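Local atomic coordinates of leucine aminopeptidase A1, chloroplastic (Solanum lycopersicum, PDB entry 5D8N), a protein that removes N-terminal amino acids, preferably leucine, from peptides as a metal-dependent homohexameric aminopeptidase, acts as a chaperone, and regulates wound signalling and insect defence. Residues A[164-176]-A[210-223]. The protein carries 1 engineered substitution. Residues are numbered along the deposited sequence; the frame is centred on the assembly and turned at random. Where two conformers were deposited one is given.
Sequences TGVVLGSFEDNRF and CAGVILGRELVNAP. With MG (magnesium ion), chain H.
Asp-173 OD2 is gripped from two sides: Asn-221 ND2 donates to its anti lone pair at 3.0 Å, and Arg-175 NH2 takes the syn lone pair at 2.7 Å. Arg-175 binds the carboxylate side-on, with NE on OD1, and its chain bends at chi3 (-66°) so that NH2 also reaches Glu-218 O (2.9 Å). That carbonyl also accepts Ala-222 N, from the opposite face of its plane. Glu-218 CB lies over one face of the guanidinium and Phe-176 CE2 over the other, while Pro-223 CD makes a CH-pi contact with the Phe-176 ring. A leucine in place of Arg-175 would probably leave the Asp-173 carboxylate without its countercharge, held mainly by Asn-221, and take from Glu-218 O its side-chain donor. Asn-221 is itself fixed by Ala-514 and Asn-513.

Farther back, Phe-171 CE1 packs 3.7 Å from Ile-214 CG2. Leu-168 enters as a knob among Cys-210, Val-213, Ile-214 and Arg-217. Helix segments 164-170 and 210-221 run at 24° to each other, joining the N-terminal domain of the M17 fold to helix 197-221, which runs into the catalytic part; at this helix's C-terminal end Val-220 O and Ala-222 O bind a magnesium ion.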
loop_
_atom_site.group_PDB
_atom_site.type_symbol
_atom_site.label_atom_id
_atom_site.label_comp_id
_atom_site.label_asym_id
_atom_site.label_seq_id
_atom_site.Cartn_x
_atom_site.Cartn_y
_atom_site.Cartn_z
ATOM N N THR A 164 3.890 9.939 -45.490
ATOM C CA THR A 164 3.373 10.072 -44.128
ATOM C C THR A 164 4.468 9.715 -43.118
ATOM O O THR A 164 4.745 10.470 -42.174
ATOM C CB THR A 164 2.149 9.154 -43.939
ATOM O OG1 THR A 164 1.066 9.599 -44.776
ATOM C CG2 THR A 164 1.725 9.113 -42.523
ATOM N N GLY A 165 5.157 8.610 -43.355
ATOM C CA GLY A 165 6.207 8.178 -42.417
ATOM C C GLY A 165 7.345 9.184 -42.323
ATOM O O GLY A 165 7.882 9.448 -41.253
ATOM N N VAL A 166 7.721 9.756 -43.460
ATOM C CA VAL A 166 8.807 10.747 -43.467
ATOM C C VAL A 166 8.371 12.026 -42.716
ATOM O O VAL A 166 9.153 12.576 -41.969
ATOM C CB VAL A 166 9.248 11.087 -44.888
ATOM C CG1 VAL A 166 10.239 12.246 -44.883
ATOM C CG2 VAL A 166 9.872 9.861 -45.532
ATOM N N VAL A 167 7.155 12.510 -42.989
ATOM C CA VAL A 167 6.688 13.768 -42.429
ATOM C C VAL A 167 6.524 13.621 -40.920
ATOM O O VAL A 167 7.075 14.394 -40.152
ATOM C CB VAL A 167 5.357 14.228 -43.077
ATOM C CG1 VAL A 167 4.778 15.443 -42.359
ATOM C CG2 VAL A 167 5.569 14.614 -44.533
ATOM N N LEU A 168 5.862 12.550 -40.497
ATOM C CA LEU A 168 5.621 12.365 -39.084
ATOM C C LEU A 168 6.912 11.986 -38.371
ATOM O O LEU A 168 7.144 12.423 -37.268
ATOM C CB LEU A 168 4.587 11.259 -38.869
ATOM C CG LEU A 168 3.212 11.580 -39.414
ATOM C CD1 LEU A 168 2.266 10.418 -39.056
ATOM C CD2 LEU A 168 2.739 12.882 -38.812
ATOM N N GLY A 169 7.800 11.262 -39.048
ATOM C CA GLY A 169 9.060 10.860 -38.460
ATOM C C GLY A 169 10.023 12.015 -38.301
ATOM O O GLY A 169 10.864 11.967 -37.408
ATOM N N SER A 170 9.849 13.073 -39.092
ATOM C CA SER A 170 10.710 14.255 -39.012
ATOM C C SER A 170 10.240 15.272 -37.997
ATOM O O SER A 170 10.967 16.219 -37.716
ATOM C CB SER A 170 10.770 14.971 -40.369
ATOM O OG SER A 170 11.357 14.093 -41.313
ATOM N N PHE A 171 9.025 15.112 -37.480
ATOM C CA PHE A 171 8.490 16.090 -36.537
ATOM C C PHE A 171 9.265 16.029 -35.231
ATOM O O PHE A 171 9.470 14.953 -34.684
ATOM C CB PHE A 171 7.018 15.813 -36.273
ATOM C CG PHE A 171 6.452 16.596 -35.129
ATOM C CD1 PHE A 171 6.277 17.967 -35.229
ATOM C CD2 PHE A 171 6.142 15.968 -33.946
ATOM C CE1 PHE A 171 5.668 18.679 -34.211
ATOM C CE2 PHE A 171 5.586 16.683 -32.904
ATOM C CZ PHE A 171 5.304 18.033 -33.057
ATOM N N GLU A 172 9.686 17.181 -34.730
ATOM C CA GLU A 172 10.331 17.268 -33.417
ATOM C C GLU A 172 9.781 18.507 -32.709
ATOM O O GLU A 172 9.722 19.584 -33.287
ATOM C CB GLU A 172 11.861 17.365 -33.535
ATOM C CG GLU A 172 12.620 16.825 -32.327
ATOM C CD GLU A 172 14.121 17.135 -32.329
ATOM O OE1 GLU A 172 14.559 18.205 -32.816
ATOM O OE2 GLU A 172 14.886 16.328 -31.759
ATOM N N ASP A 173 9.210 18.311 -31.527
ATOM C CA ASP A 173 8.549 19.377 -30.814
ATOM C C ASP A 173 9.557 19.988 -29.852
ATOM O O ASP A 173 9.799 19.464 -28.762
ATOM C CB ASP A 173 7.303 18.842 -30.094
ATOM C CG ASP A 173 6.376 19.954 -29.630
ATOM O OD1 ASP A 173 6.819 21.124 -29.623
ATOM O OD2 ASP A 173 5.236 19.673 -29.176
ATOM N N ASN A 174 10.053 21.173 -30.201
ATOM C CA ASN A 174 11.049 21.868 -29.400
ATOM C C ASN A 174 10.572 23.165 -28.777
ATOM O O ASN A 174 11.377 24.022 -28.413
ATOM C CB ASN A 174 12.265 22.181 -30.275
ATOM C CG ASN A 174 13.006 20.939 -30.688
ATOM O OD1 ASN A 174 13.249 20.044 -29.884
ATOM N ND2 ASN A 174 13.268 20.829 -31.971
ATOM N N ARG A 175 9.266 23.353 -28.776
ATOM C CA ARG A 175 8.701 24.582 -28.262
ATOM C C ARG A 175 9.069 24.884 -26.801
ATOM O O ARG A 175 9.020 26.040 -26.407
ATOM C CB ARG A 175 7.185 24.501 -28.376
ATOM C CG ARG A 175 6.655 24.596 -29.795
ATOM C CD ARG A 175 5.138 24.440 -29.804
ATOM N NE ARG A 175 4.766 23.097 -29.382
ATOM C CZ ARG A 175 3.576 22.762 -28.878
ATOM N NH1 ARG A 175 2.589 23.644 -28.871
ATOM N NH2 ARG A 175 3.358 21.528 -28.431
ATOM N N PHE A 176 9.335 23.866 -25.979
ATOM C CA PHE A 176 9.543 24.079 -24.546
ATOM C C PHE A 176 10.929 23.729 -24.030
ATOM O O PHE A 176 11.105 23.539 -22.829
ATOM C CB PHE A 176 8.510 23.307 -23.729
ATOM C CG PHE A 176 7.113 23.490 -24.227
ATOM C CD1 PHE A 176 6.463 24.696 -24.048
ATOM C CD2 PHE A 176 6.491 22.502 -24.951
ATOM C CE1 PHE A 176 5.226 24.928 -24.605
ATOM C CE2 PHE A 176 5.243 22.721 -25.492
ATOM C CZ PHE A 176 4.623 23.947 -25.352
ATOM N N CYS A 210 -1.319 14.447 -42.215
ATOM C CA CYS A 210 -0.172 14.669 -41.330
ATOM C C CYS A 210 -0.276 15.995 -40.596
ATOM O O CYS A 210 0.112 16.089 -39.439
ATOM C CB CYS A 210 1.166 14.598 -42.067
ATOM S SG CYS A 210 1.607 12.928 -42.652
ATOM N N ALA A 211 -0.740 17.045 -41.265
ATOM C CA ALA A 211 -0.808 18.334 -40.594
ATOM C C ALA A 211 -1.805 18.279 -39.439
ATOM O O ALA A 211 -1.609 18.908 -38.393
ATOM C CB ALA A 211 -1.153 19.450 -41.585
ATOM N N GLY A 212 -2.868 17.502 -39.615
ATOM C CA GLY A 212 -3.770 17.201 -38.516
ATOM C C GLY A 212 -3.147 16.358 -37.413
ATOM O O GLY A 212 -3.332 16.635 -36.248
ATOM N N VAL A 213 -2.391 15.331 -37.769
ATOM C CA VAL A 213 -1.724 14.496 -36.780
ATOM C C VAL A 213 -0.746 15.326 -35.938
ATOM O O VAL A 213 -0.699 15.224 -34.710
ATOM C CB VAL A 213 -0.988 13.342 -37.458
ATOM C CG1 VAL A 213 -0.147 12.575 -36.450
ATOM C CG2 VAL A 213 -1.981 12.383 -38.117
ATOM N N ILE A 214 0.010 16.177 -36.609
ATOM C CA ILE A 214 0.999 17.029 -35.956
ATOM C C ILE A 214 0.374 18.072 -35.036
ATOM O O ILE A 214 0.825 18.233 -33.908
ATOM C CB ILE A 214 1.921 17.681 -36.994
ATOM C CG1 ILE A 214 2.889 16.609 -37.494
ATOM C CG2 ILE A 214 2.697 18.852 -36.380
ATOM C CD1 ILE A 214 3.670 17.028 -38.725
ATOM N N LEU A 215 -0.748 18.652 -35.440
ATOM C CA LEU A 215 -1.504 19.497 -34.538
ATOM C C LEU A 215 -1.935 18.717 -33.287
ATOM O O LEU A 215 -1.834 19.230 -32.166
ATOM C CB LEU A 215 -2.747 20.078 -35.246
ATOM C CG LEU A 215 -3.719 20.850 -34.354
ATOM C CD1 LEU A 215 -3.020 22.047 -33.733
ATOM C CD2 LEU A 215 -4.935 21.298 -35.135
ATOM N N GLY A 216 -2.453 17.506 -33.480
ATOM C CA GLY A 216 -2.801 16.672 -32.349
ATOM C C GLY A 216 -1.642 16.406 -31.390
ATOM O O GLY A 216 -1.788 16.540 -30.184
ATOM N N ARG A 217 -0.473 16.049 -31.915
ATOM C CA ARG A 217 0.723 15.868 -31.089
ATOM C C ARG A 217 1.055 17.129 -30.315
ATOM O O ARG A 217 1.307 17.069 -29.100
ATOM C CB ARG A 217 1.933 15.529 -31.961
ATOM C CG ARG A 217 1.808 14.171 -32.620
ATOM C CD ARG A 217 3.094 13.757 -33.292
ATOM N NE ARG A 217 2.936 12.439 -33.896
ATOM C CZ ARG A 217 3.897 11.821 -34.574
ATOM N NH1 ARG A 217 5.085 12.403 -34.682
ATOM N NH2 ARG A 217 3.623 10.720 -35.268
ATOM N N GLU A 218 1.003 18.274 -30.998
ATOM C CA GLU A 218 1.313 19.537 -30.320
ATOM C C GLU A 218 0.357 19.884 -29.194
ATOM O O GLU A 218 0.779 20.300 -28.108
ATOM C CB GLU A 218 1.364 20.676 -31.330
ATOM C CG GLU A 218 2.615 20.638 -32.198
ATOM C CD GLU A 218 2.670 21.800 -33.178
ATOM O OE1 GLU A 218 1.587 22.254 -33.616
ATOM O OE2 GLU A 218 3.792 22.192 -33.579
ATOM N N LEU A 219 -0.919 19.578 -29.407
ATOM C CA LEU A 219 -1.915 19.910 -28.399
ATOM C C LEU A 219 -1.696 19.070 -27.143
ATOM O O LEU A 219 -1.884 19.547 -26.039
ATOM C CB LEU A 219 -3.323 19.720 -28.949
ATOM C CG LEU A 219 -3.720 20.741 -30.012
ATOM C CD1 LEU A 219 -5.065 20.368 -30.601
ATOM C CD2 LEU A 219 -3.780 22.140 -29.424
ATOM N N VAL A 220 -1.280 17.823 -27.327
ATOM C CA VAL A 220 -1.048 16.906 -26.222
ATOM C C VAL A 220 0.311 17.172 -25.578
ATOM O O VAL A 220 0.417 17.142 -24.378
ATOM C CB VAL A 220 -1.149 15.438 -26.690
ATOM C CG1 VAL A 220 -0.847 14.481 -25.547
ATOM C CG2 VAL A 220 -2.542 15.144 -27.235
ATOM N N ASN A 221 1.381 17.269 -26.355
ATOM C CA ASN A 221 2.672 17.579 -25.787
ATOM C C ASN A 221 2.628 18.791 -24.865
ATOM O O ASN A 221 3.410 18.880 -23.934
ATOM C CB ASN A 221 3.684 17.852 -26.897
ATOM C CG ASN A 221 4.199 16.598 -27.561
ATOM O OD1 ASN A 221 4.021 15.485 -27.087
ATOM N ND2 ASN A 221 4.797 16.775 -28.721
ATOM N N ALA A 222 1.911 19.838 -25.256
ATOM C CA ALA A 222 1.910 21.063 -24.492
ATOM C C ALA A 222 1.313 20.759 -23.120
ATOM O O ALA A 222 0.311 20.050 -23.006
ATOM C CB ALA A 222 1.101 22.122 -25.215
ATOM N N PRO A 223 1.894 21.342 -22.070
ATOM C CA PRO A 223 1.370 21.171 -20.726
ATOM C C PRO A 223 0.150 22.049 -20.477
ATOM O O PRO A 223 -0.142 22.996 -21.233
ATOM C CB PRO A 223 2.545 21.616 -19.872
ATOM C CG PRO A 223 3.117 22.755 -20.671
ATOM C CD PRO A 223 2.994 22.318 -22.097
HETATM MG MG MG H . -0.381 18.135 -22.507
HETATM O O HOH W 1 6.335 22.023 -32.485
HETATM O O HOH W 2 -0.226 23.336 -28.876
HETATM O O HOH W 3 -2.253 19.010 -23.514
HETATM O O HOH W 4 1.256 17.061 -21.506
HETATM O O HOH W 5 -1.399 18.769 -20.671
HETATM O O HOH W 6 -1.688 16.427 -22.319
#